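Local coordinates for protein TarM (Staphylococcus aureus subsp. aureus 21178, PDB 4X7R) that is a glycosyltransferase of the GT-B fold that binds uridine-5'-diphosphate and (2S)-2,3-dihydroxypropyl 2-acetamido-2-deoxy-alpha-D-glucopyranoside next to each other, at residues A[280-285]-A[403-408]; A[142-147]-A[152-157]; A[198-201]-A[205-208]. The protein carries 1 engineered substitution. All blocks are in the same frame, centred on the assembly; numbering follows the deposited sequence.

Contact 1: residues A[280-285]-A[403-408]; sequences IVLTEA and EGQGLS. With 3YW ((2S)-2,3-dihydroxypropyl 2-acetamido-2-deoxy-alpha-D-glucopyranoside), chain F; UDP (uridine-5'-diphosphate), chain E.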
loop_
_atom_site.group_PDB
_atom_site.type_symbol
_atom_site.label_atom_id
_atom_site.label_comp_id
_atom_site.label_asym_id
_atom_site.label_seq_id
_atom_site.Cartn_x
_atom_site.Cartn_y
_atom_site.Cartn_z
ATOM N N ILE A 280 -17.042 -7.588 1.241
ATOM C CA ILE A 280 -17.306 -6.349 1.968
ATOM C C ILE A 280 -16.993 -5.136 1.119
ATOM O O ILE A 280 -15.946 -5.078 0.478
ATOM C CB ILE A 280 -16.573 -6.316 3.360
ATOM C CG1 ILE A 280 -17.268 -7.220 4.411
ATOM C CG2 ILE A 280 -16.474 -4.871 3.934
ATOM C CD1 ILE A 280 -17.119 -8.690 4.282
ATOM N N VAL A 281 -17.922 -4.163 1.116
ATOM C CA VAL A 281 -17.746 -2.870 0.472
ATOM C C VAL A 281 -17.878 -1.838 1.571
ATOM O O VAL A 281 -18.467 -2.129 2.604
ATOM C CB VAL A 281 -18.610 -2.600 -0.776
ATOM C CG1 VAL A 281 -18.240 -3.565 -1.899
ATOM C CG2 VAL A 281 -20.108 -2.646 -0.459
ATOM N N LEU A 282 -17.345 -0.638 1.357
ATOM C CA LEU A 282 -17.299 0.351 2.413
ATOM C C LEU A 282 -18.530 1.221 2.571
ATOM O O LEU A 282 -18.694 1.822 3.638
ATOM C CB LEU A 282 -16.027 1.201 2.299
ATOM C CG LEU A 282 -14.682 0.418 2.279
ATOM C CD1 LEU A 282 -13.571 1.297 1.709
ATOM C CD2 LEU A 282 -14.329 -0.101 3.675
ATOM N N THR A 283 -19.358 1.349 1.513
ATOM C CA THR A 283 -20.555 2.207 1.590
ATOM C C THR A 283 -21.781 1.439 1.142
ATOM O O THR A 283 -21.647 0.425 0.453
ATOM C CB THR A 283 -20.375 3.523 0.757
ATOM O OG1 THR A 283 -20.355 3.194 -0.606
ATOM C CG2 THR A 283 -19.094 4.307 1.106
ATOM N N GLU A 284 -22.978 1.896 1.570
ATOM C CA GLU A 284 -24.253 1.274 1.174
ATOM C C GLU A 284 -24.489 1.438 -0.324
ATOM O O GLU A 284 -25.005 0.518 -0.965
ATOM C CB GLU A 284 -25.461 1.861 1.961
ATOM C CG GLU A 284 -25.382 1.656 3.482
ATOM C CD GLU A 284 -25.468 0.232 4.018
ATOM O OE1 GLU A 284 -25.833 -0.684 3.242
ATOM O OE2 GLU A 284 -25.143 0.030 5.214
ATOM N N ALA A 285 -24.132 2.601 -0.881
ATOM C CA ALA A 285 -24.350 2.880 -2.317
ATOM C C ALA A 285 -23.601 1.916 -3.218
ATOM O O ALA A 285 -24.188 1.411 -4.167
ATOM C CB ALA A 285 -24.009 4.337 -2.647
ATOM N N GLU A 403 -13.312 6.804 -5.236
ATOM C CA GLU A 403 -12.960 6.361 -3.893
ATOM C C GLU A 403 -13.829 5.165 -3.517
ATOM O O GLU A 403 -14.920 4.966 -4.074
ATOM C CB GLU A 403 -13.160 7.484 -2.829
ATOM C CG GLU A 403 -12.281 8.722 -2.929
ATOM C CD GLU A 403 -10.794 8.497 -2.725
ATOM O OE1 GLU A 403 -10.412 7.471 -2.116
ATOM O OE2 GLU A 403 -10.005 9.354 -3.185
ATOM N N GLY A 404 -13.355 4.431 -2.531
ATOM C CA GLY A 404 -14.099 3.384 -1.859
ATOM C C GLY A 404 -14.805 4.039 -0.692
ATOM O O GLY A 404 -15.967 3.739 -0.397
ATOM N N GLN A 405 -14.111 4.984 -0.042
ATOM C CA GLN A 405 -14.656 5.753 1.100
ATOM C C GLN A 405 -13.945 7.101 1.279
ATOM O O GLN A 405 -14.599 8.129 1.242
ATOM C CB GLN A 405 -14.618 4.930 2.406
ATOM C CG GLN A 405 -15.365 5.602 3.547
ATOM C CD GLN A 405 -15.532 4.711 4.753
ATOM O OE1 GLN A 405 -14.658 3.917 5.105
ATOM N NE2 GLN A 405 -16.667 4.845 5.425
ATOM N N GLY A 406 -12.632 7.073 1.557
ATOM C CA GLY A 406 -11.850 8.303 1.710
ATOM C C GLY A 406 -11.468 8.638 3.130
ATOM O O GLY A 406 -12.032 9.546 3.739
ATOM N N LEU A 407 -10.470 7.940 3.645
ATOM C CA LEU A 407 -10.005 8.148 5.006
ATOM C C LEU A 407 -9.421 9.526 5.257
ATOM O O LEU A 407 -9.605 10.028 6.352
ATOM C CB LEU A 407 -9.044 7.039 5.465
ATOM C CG LEU A 407 -9.633 5.607 5.578
ATOM C CD1 LEU A 407 -8.506 4.584 5.774
ATOM C CD2 LEU A 407 -10.632 5.510 6.739
ATOM N N SER A 408 -8.722 10.138 4.280
ATOM C CA SER A 408 -8.114 11.474 4.463
ATOM C C SER A 408 -9.178 12.531 4.716
ATOM O O SER A 408 -9.019 13.354 5.620
ATOM C CB SER A 408 -7.259 11.862 3.260
ATOM O OG SER A 408 -5.911 11.460 3.433
HETATM O O3A 3YW F . -5.925 -0.121 -4.789
HETATM C C4A 3YW F . -6.557 1.418 -1.431
HETATM C C5A 3YW F . -6.276 1.336 -2.911
HETATM O O5 3YW F . -8.881 1.983 0.504
HETATM C C6A 3YW F . -6.277 -0.087 -3.414
HETATM C C5 3YW F . -9.166 2.982 1.492
HETATM C C6 3YW F . -9.321 2.253 2.806
HETATM C C4 3YW F . -10.399 3.767 1.048
HETATM O O6 3YW F . -10.360 1.286 2.758
HETATM C C3 3YW F . -10.042 4.541 -0.217
HETATM O O4 3YW F . -10.784 4.690 2.061
HETATM O O3 3YW F . -11.157 5.283 -0.712
HETATM O O7 3YW F . -10.310 4.018 -3.929
HETATM C C7 3YW F . -9.297 4.593 -3.543
HETATM C C8 3YW F . -8.548 5.556 -4.415
HETATM N N2 3YW F . -8.800 4.406 -2.319
HETATM C C2 3YW F . -9.473 3.621 -1.297
HETATM C C1 3YW F . -8.568 2.482 -0.793
HETATM O O1 3YW F . -7.198 2.632 -1.033
HETATM O O2 3YW F . -5.009 1.940 -3.175
HETATM N N1 UDP E . -1.262 9.226 4.188
HETATM C C2 UDP E . -0.297 9.585 5.111
HETATM N N3 UDP E . 0.644 10.477 4.654
HETATM C C4 UDP E . 0.733 11.018 3.390
HETATM C C5 UDP E . -0.274 10.561 2.466
HETATM C C6 UDP E . -1.221 9.699 2.883
HETATM O O2 UDP E . -0.271 9.149 6.254
HETATM O O4 UDP E . 1.625 11.851 3.143
HETATM C "C1'" UDP E . -2.402 8.422 4.698
HETATM C "C2'" UDP E . -3.594 9.254 5.161
HETATM O "O2'" UDP E . -3.431 9.672 6.506
HETATM C "C3'" UDP E . -4.739 8.250 5.013
HETATM C "C4'" UDP E . -4.313 7.418 3.807
HETATM O "O4'" UDP E . -2.883 7.595 3.661
HETATM O "O3'" UDP E . -5.029 7.447 6.158
HETATM C "C5'" UDP E . -5.014 7.766 2.520
HETATM O "O5'" UDP E . -6.354 7.237 2.623
HETATM P PA UDP E . -7.528 7.453 1.551
HETATM O O1A UDP E . -8.627 6.507 1.849
HETATM O O2A UDP E . -8.011 8.909 1.641
HETATM O O3A UDP E . -6.944 7.182 0.127
HETATM P PB UDP E . -6.119 5.958 -0.502
HETATM O O1B UDP E . -6.611 4.659 0.082
HETATM O O2B UDP E . -4.623 6.116 -0.207
HETATM O O3B UDP E . -6.359 5.926 -1.999
HETATM O O HOH W 1 -17.898 2.046 -1.119
#

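Contact 2: residues A[142-147]-A[152-157]; sequences ERFSFI and HMKETF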
loop_
_atom_site.group_PDB
_atom_site.type_symbol
_atom_site.label_atom_id
_atom_site.label_comp_id
_atom_site.label_asym_id
_atom_site.label_seq_id
_atom_site.Cartn_x
_atom_site.Cartn_y
_atom_site.Cartn_z
ATOM N N GLU A 142 25.198 -13.466 -14.064
ATOM C CA GLU A 142 24.554 -13.425 -12.759
ATOM C C GLU A 142 24.766 -12.176 -11.928
ATOM O O GLU A 142 25.708 -11.420 -12.149
ATOM C CB GLU A 142 24.904 -14.676 -11.944
ATOM C CG GLU A 142 26.381 -14.929 -11.838
ATOM C CD GLU A 142 26.735 -16.370 -11.557
ATOM O OE1 GLU A 142 25.922 -17.273 -11.863
ATOM O OE2 GLU A 142 27.847 -16.596 -11.037
ATOM N N ARG A 143 23.885 -11.995 -10.936
ATOM C CA ARG A 143 23.953 -10.920 -9.967
ATOM C C ARG A 143 23.721 -11.461 -8.561
ATOM O O ARG A 143 22.659 -12.035 -8.299
ATOM C CB ARG A 143 22.935 -9.802 -10.283
ATOM C CG ARG A 143 22.705 -8.831 -9.113
ATOM C CD ARG A 143 21.803 -7.668 -9.459
ATOM N NE ARG A 143 22.563 -6.677 -10.222
ATOM C CZ ARG A 143 22.199 -5.413 -10.400
ATOM N NH1 ARG A 143 21.078 -4.958 -9.861
ATOM N NH2 ARG A 143 22.973 -4.588 -11.092
ATOM N N PHE A 144 24.676 -11.207 -7.656
ATOM C CA PHE A 144 24.539 -11.484 -6.232
ATOM C C PHE A 144 24.208 -10.137 -5.541
ATOM O O PHE A 144 24.941 -9.146 -5.709
ATOM C CB PHE A 144 25.834 -12.078 -5.644
ATOM C CG PHE A 144 26.135 -13.482 -6.097
ATOM C CD1 PHE A 144 26.876 -13.714 -7.253
ATOM C CD2 PHE A 144 25.667 -14.577 -5.376
ATOM C CE1 PHE A 144 27.135 -15.015 -7.685
ATOM C CE2 PHE A 144 25.955 -15.883 -5.794
ATOM C CZ PHE A 144 26.687 -16.096 -6.947
ATOM N N SER A 145 23.107 -10.121 -4.774
ATOM C CA SER A 145 22.626 -8.971 -4.012
ATOM C C SER A 145 22.885 -9.191 -2.528
ATOM O O SER A 145 22.576 -10.262 -1.988
ATOM C CB SER A 145 21.144 -8.725 -4.278
ATOM O OG SER A 145 20.961 -8.535 -5.671
ATOM N N PHE A 146 23.490 -8.177 -1.890
ATOM C CA PHE A 146 23.889 -8.167 -0.480
ATOM C C PHE A 146 23.283 -6.998 0.285
ATOM O O PHE A 146 23.099 -5.919 -0.275
ATOM C CB PHE A 146 25.424 -8.056 -0.362
ATOM C CG PHE A 146 26.261 -9.087 -1.084
ATOM C CD1 PHE A 146 26.487 -8.990 -2.454
ATOM C CD2 PHE A 146 26.907 -10.098 -0.381
ATOM C CE1 PHE A 146 27.265 -9.935 -3.121
ATOM C CE2 PHE A 146 27.693 -11.042 -1.045
ATOM C CZ PHE A 146 27.873 -10.953 -2.412
ATOM N N ILE A 147 23.006 -7.220 1.583
ATOM C CA ILE A 147 22.572 -6.237 2.587
ATOM C C ILE A 147 23.492 -6.485 3.792
ATOM O O ILE A 147 23.568 -7.625 4.276
ATOM C CB ILE A 147 21.081 -6.310 2.960
ATOM C CG1 ILE A 147 20.185 -5.944 1.753
ATOM C CG2 ILE A 147 20.787 -5.388 4.173
ATOM C CD1 ILE A 147 18.771 -6.351 1.877
ATOM N N HIS A 152 21.651 -12.191 -0.064
ATOM C CA HIS A 152 20.250 -12.525 0.182
ATOM C C HIS A 152 19.599 -13.093 -1.071
ATOM O O HIS A 152 18.614 -13.814 -0.988
ATOM C CB HIS A 152 19.455 -11.336 0.794
ATOM C CG HIS A 152 19.198 -10.181 -0.141
ATOM N ND1 HIS A 152 18.022 -10.093 -0.867
ATOM C CD2 HIS A 152 19.939 -9.071 -0.381
ATOM C CE1 HIS A 152 18.099 -8.959 -1.547
ATOM N NE2 HIS A 152 19.223 -8.304 -1.280
ATOM N N MET A 153 20.187 -12.811 -2.225
ATOM C CA MET A 153 19.625 -13.225 -3.500
ATOM C C MET A 153 20.666 -13.365 -4.596
ATOM O O MET A 153 21.635 -12.624 -4.634
ATOM C CB MET A 153 18.542 -12.191 -3.928
ATOM C CG MET A 153 17.812 -12.507 -5.238
ATOM S SD MET A 153 16.470 -11.326 -5.658
ATOM C CE MET A 153 17.354 -9.782 -5.726
ATOM N N LYS A 154 20.431 -14.308 -5.503
ATOM C CA LYS A 154 21.212 -14.521 -6.728
ATOM C C LYS A 154 20.206 -14.524 -7.885
ATOM O O LYS A 154 19.190 -15.214 -7.813
ATOM C CB LYS A 154 22.012 -15.833 -6.681
ATOM C CG LYS A 154 22.829 -16.159 -7.957
ATOM C CD LYS A 154 23.393 -17.567 -7.862
ATOM C CE LYS A 154 23.340 -18.348 -9.152
ATOM N NZ LYS A 154 22.201 -19.311 -9.164
ATOM N N GLU A 155 20.469 -13.737 -8.921
ATOM C CA GLU A 155 19.627 -13.720 -10.128
ATOM C C GLU A 155 20.453 -14.175 -11.292
ATOM O O GLU A 155 21.640 -13.858 -11.357
ATOM C CB GLU A 155 19.033 -12.338 -10.418
ATOM C CG GLU A 155 17.958 -11.923 -9.428
ATOM C CD GLU A 155 17.643 -10.445 -9.502
ATOM O OE1 GLU A 155 18.592 -9.632 -9.419
ATOM O OE2 GLU A 155 16.449 -10.099 -9.655
ATOM N N THR A 156 19.866 -14.984 -12.172
ATOM C CA THR A 156 20.543 -15.444 -13.406
ATOM C C THR A 156 19.940 -14.720 -14.612
ATOM O O THR A 156 18.720 -14.564 -14.687
ATOM C CB THR A 156 20.503 -16.968 -13.536
ATOM O OG1 THR A 156 21.078 -17.529 -12.362
ATOM C CG2 THR A 156 21.262 -17.474 -14.747
ATOM N N PHE A 157 20.787 -14.342 -15.577
ATOM C CA PHE A 157 20.341 -13.613 -16.786
ATOM C C PHE A 157 20.441 -14.413 -18.055
ATOM O O PHE A 157 21.381 -15.174 -18.212
ATOM C CB PHE A 157 21.084 -12.272 -16.948
ATOM C CG PHE A 157 20.876 -11.351 -15.774
ATOM C CD1 PHE A 157 21.702 -11.427 -14.649
ATOM C CD2 PHE A 157 19.823 -10.448 -15.760
ATOM C CE1 PHE A 157 21.497 -10.593 -13.557
ATOM C CE2 PHE A 157 19.615 -9.615 -14.659
ATOM C CZ PHE A 157 20.442 -9.707 -13.558
HETATM O O HOH W 2 20.584 -10.522 -7.247
HETATM O O HOH W 3 20.625 -5.771 -2.112
#

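Contact 3: residues A[198-201]-A[205-208]; sequences KEFK and ALCV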
loop_
_atom_site.group_PDB
_atom_site.type_symbol
_atom_site.label_atom_id
_atom_site.label_comp_id
_atom_site.label_asym_id
_atom_site.label_seq_id
_atom_site.Cartn_x
_atom_site.Cartn_y
_atom_site.Cartn_z
ATOM N N LYS A 198 9.958 -29.459 -1.575
ATOM C CA LYS A 198 8.695 -29.354 -2.294
ATOM C C LYS A 198 8.804 -28.397 -3.454
ATOM O O LYS A 198 9.382 -27.317 -3.323
ATOM C CB LYS A 198 7.537 -28.965 -1.357
ATOM C CG LYS A 198 7.058 -30.131 -0.497
ATOM C CD LYS A 198 5.986 -29.730 0.499
ATOM C CE LYS A 198 5.513 -30.903 1.330
ATOM N NZ LYS A 198 6.569 -31.452 2.232
ATOM N N GLU A 199 8.248 -28.799 -4.590
ATOM C CA GLU A 199 8.212 -27.978 -5.778
ATOM C C GLU A 199 6.793 -27.521 -6.050
ATOM O O GLU A 199 5.856 -28.260 -5.801
ATOM C CB GLU A 199 8.779 -28.748 -6.972
ATOM C CG GLU A 199 9.366 -27.860 -8.055
ATOM C CD GLU A 199 10.172 -28.629 -9.087
ATOM O OE1 GLU A 199 9.700 -29.703 -9.533
ATOM O OE2 GLU A 199 11.281 -28.166 -9.440
ATOM N N PHE A 200 6.639 -26.298 -6.563
ATOM C CA PHE A 200 5.336 -25.693 -6.871
ATOM C C PHE A 200 5.369 -25.222 -8.289
ATOM O O PHE A 200 6.427 -24.788 -8.743
ATOM C CB PHE A 200 5.027 -24.525 -5.888
ATOM C CG PHE A 200 5.031 -25.014 -4.469
ATOM C CD1 PHE A 200 6.225 -25.097 -3.744
ATOM C CD2 PHE A 200 3.878 -25.529 -3.898
ATOM C CE1 PHE A 200 6.245 -25.632 -2.452
ATOM C CE2 PHE A 200 3.908 -26.090 -2.619
ATOM C CZ PHE A 200 5.088 -26.131 -1.900
ATOM N N LYS A 201 4.236 -25.311 -9.010
ATOM C CA LYS A 201 4.199 -24.924 -10.436
ATOM C C LYS A 201 4.412 -23.452 -10.710
ATOM O O LYS A 201 4.882 -23.093 -11.783
ATOM C CB LYS A 201 2.960 -25.486 -11.172
ATOM C CG LYS A 201 1.631 -24.836 -10.819
ATOM C CD LYS A 201 0.471 -25.583 -11.463
ATOM C CE LYS A 201 -0.172 -26.516 -10.468
ATOM N NZ LYS A 201 -1.122 -27.459 -11.127
ATOM N N ALA A 205 0.635 -21.177 -6.492
ATOM C CA ALA A 205 0.678 -22.513 -5.868
ATOM C C ALA A 205 1.474 -22.476 -4.558
ATOM O O ALA A 205 1.041 -23.077 -3.579
ATOM C CB ALA A 205 1.302 -23.546 -6.817
ATOM N N LEU A 206 2.639 -21.801 -4.546
ATOM C CA LEU A 206 3.476 -21.678 -3.341
ATOM C C LEU A 206 2.672 -20.945 -2.249
ATOM O O LEU A 206 2.567 -21.434 -1.116
ATOM C CB LEU A 206 4.779 -20.894 -3.674
ATOM C CG LEU A 206 5.677 -20.509 -2.471
ATOM C CD1 LEU A 206 6.408 -21.698 -1.944
ATOM C CD2 LEU A 206 6.662 -19.396 -2.820
ATOM N N CYS A 207 2.069 -19.781 -2.615
ATOM C CA CYS A 207 1.262 -18.972 -1.678
ATOM C C CYS A 207 0.037 -19.672 -1.163
ATOM O O CYS A 207 -0.269 -19.547 0.013
ATOM C CB CYS A 207 0.935 -17.622 -2.287
ATOM S SG CYS A 207 2.394 -16.591 -2.535
ATOM N N VAL A 208 -0.605 -20.496 -2.000
ATOM C CA VAL A 208 -1.762 -21.291 -1.572
ATOM C C VAL A 208 -1.311 -22.334 -0.536
ATOM O O VAL A 208 -1.956 -22.484 0.502
ATOM C CB VAL A 208 -2.506 -21.919 -2.780
ATOM C CG1 VAL A 208 -3.430 -23.060 -2.341
ATOM C CG2 VAL A 208 -3.271 -20.850 -3.556
#

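Contact 1: residues A[280-285]-A[403-408]
The backbones come closest at L282 and G404, whose CA atoms lie 6.1 Å apart, where the turn leaving strand 278-281 meets the loop that leads into helix 407-414. No direct hydrogen bond joins them. L282 presses its CB against G404 O, and its CD1 branch touches both Q405 CB at 3.8 Å and 3YW O6 at 3.4 Å; the L282 and Q405 side chains cross at about a right angle. Next to it, T283 turns its methyl CG2 to the same carbonyl, 3.5 Å from G404 O. With chi1 at 69°, T283 OG1 sits between the backbone N and the carbonyl carbon, where it caps helix 284-293 through a weak hydrogen bond from Q286 N. Water 1 is hydrogen-bonded to this OG1 and to G404 O (2.7 Å). Q405 is extended, and its amide is held by S303 OG and the backbone N of N304.

The loop also binds the ligands. Three groups grip 3YW O3: it donates to E403 OE1 at 2.7 Å and accepts from G404 N and Q405 N, while G406 N bonds to 3YW O4. K331 and S400 hold E403 OE2. At the start of the helix, L407 N and S408 N take separate oxygens of UDP, O1A at 2.9 Å and O2A at 3.0 Å. L282 thus both packs on the loop and lines the pocket; the loop amides fix O3 and O4 of 3YW, and the helix N terminus probably helps to stabilise the phosphate charge.

Contact 2: residues A[142-147]-A[152-157]
K154 lays its aliphatic chain over one face of the F144 ring, CG lying 4.1 Å from the ring centroid and offset toward the rim in a CH-pi contact. Their non-hydrogen-bonded pairing sets both side chains on one face of the sheet, and K154 CG, anti to the backbone N (chi1 178°), carries the chain over the ring before it bends at chi3 and chi4. Its CE then approaches E142 OE1, although the charged ends stay apart; E142 makes its salt bridge through OE2 with R95. Residues L88 and I92 of helix 86-95 pack on F144 as well.

R143 and E155 are neighbours among the residues pointing to the other surface of the sheet, with R143 CD 3.8 Å from E155 OE1. R143 NE forms a salt bridge with D133. F157 turns its ring edge to E142 CA and to R143 N and CB, its CE1 3.7 Å from R143 CB.

The two strands form a beta hairpin of the antiparallel sheet. R143 and E155 are a hydrogen-bonded pair (R143 N to E155 O 2.9 Å, E155 N to R143 O 2.8 Å). At S145 the regular pairing gives way to a classic beta bulge: H152 and M153 both face this residue, S145 N donating to M153 O and H152 N to S145 O. The imidazole of H152 has I147 CD1 over one face and Y43 OH at ND1; water 3 bonds to NE2 and donates to F146 O.

Water 2 accepts from S145 OG at 2.6 Å and donates to R143 O and to E155 OE1. One buried hydroxyl is thus linked through solvent to both strands, and the pairing is held by backbone bonds and apolar contacts, while E142 and R143 find their salt-bridge partners outside the hairpin.

Contact 3: residues A[198-201]-A[205-208]
The ring of F200 has the backbone of L206 over one face: L206 CA stands 4.2 Å from the ring centroid and 27° off its normal, a CH-pi contact made by a main-chain carbon of the helix. A205 O approaches the same ring obliquely, 3.8 Å from F200 CD2. A second aromatic group, Y209 one helical turn on from A205, meets the F200 ring with the planes at about 45°, and V193 of the adjoining strand 187-193 touches F200 too.

The apolar contacts continue around this meeting point. Where the ring begins, F200 CB lies 4.0 Å from A205 CB; farther out, F200 CD1 comes within 3.9 Å of L206 CD1. Leucine and phenylalanine cross at about a right angle. L206 carries its CG anti to the backbone N (chi1 172°), and the second torsion then places CD1 on the same side of the ring as L206 CA, near the CD1-CE1 bond. L206 also packs on V193, and on V69 and F73 of helix 69-78. K201 adds a looser contact, its CG 4.2 Å from A205 CB.

No hydrogen bond passes between the two segments. F200 is tied instead to T191 through the backbone, within the antiparallel sheet, while A205 N is bonded to N202 OD1 just ahead of it. The chain therefore leaves the edge strand 198-200, turns sharply and packs the first turns of helix 203-214 back on the aromatic ring it has just placed. Cohesion here is apolar, with a weak CH-pi component, and it joins the end of the antiparallel sheet to the helix that leads back into the parallel-stranded domain.

How the contacts relate
Following the chain from its N terminus, the three contacts come in series; none nests in or crosses another. Contact 2 closes the short hairpin between strands 139-147 and 150-157, in the middle of the ten-stranded antiparallel sheet. Contact 3 closes an even tighter turn, from that sheet's last strand into helix 203-214, with its centre about 22 Å from that of contact 2. Contact 1 spans 117 intervening residues and brings the exit of a strand of the seven-stranded parallel sheet against the loop before helix 407-414, beside the six-stranded parallel sheet. Its centre lies about 42 Å from that of contact 2, across the chain's centre, and about 34 Å from that of contact 3. Contact 2 thus lies within the antiparallel sheet, contact 3 joins its last strand to the helix that follows, and contact 1 bridges the two GT-B domains.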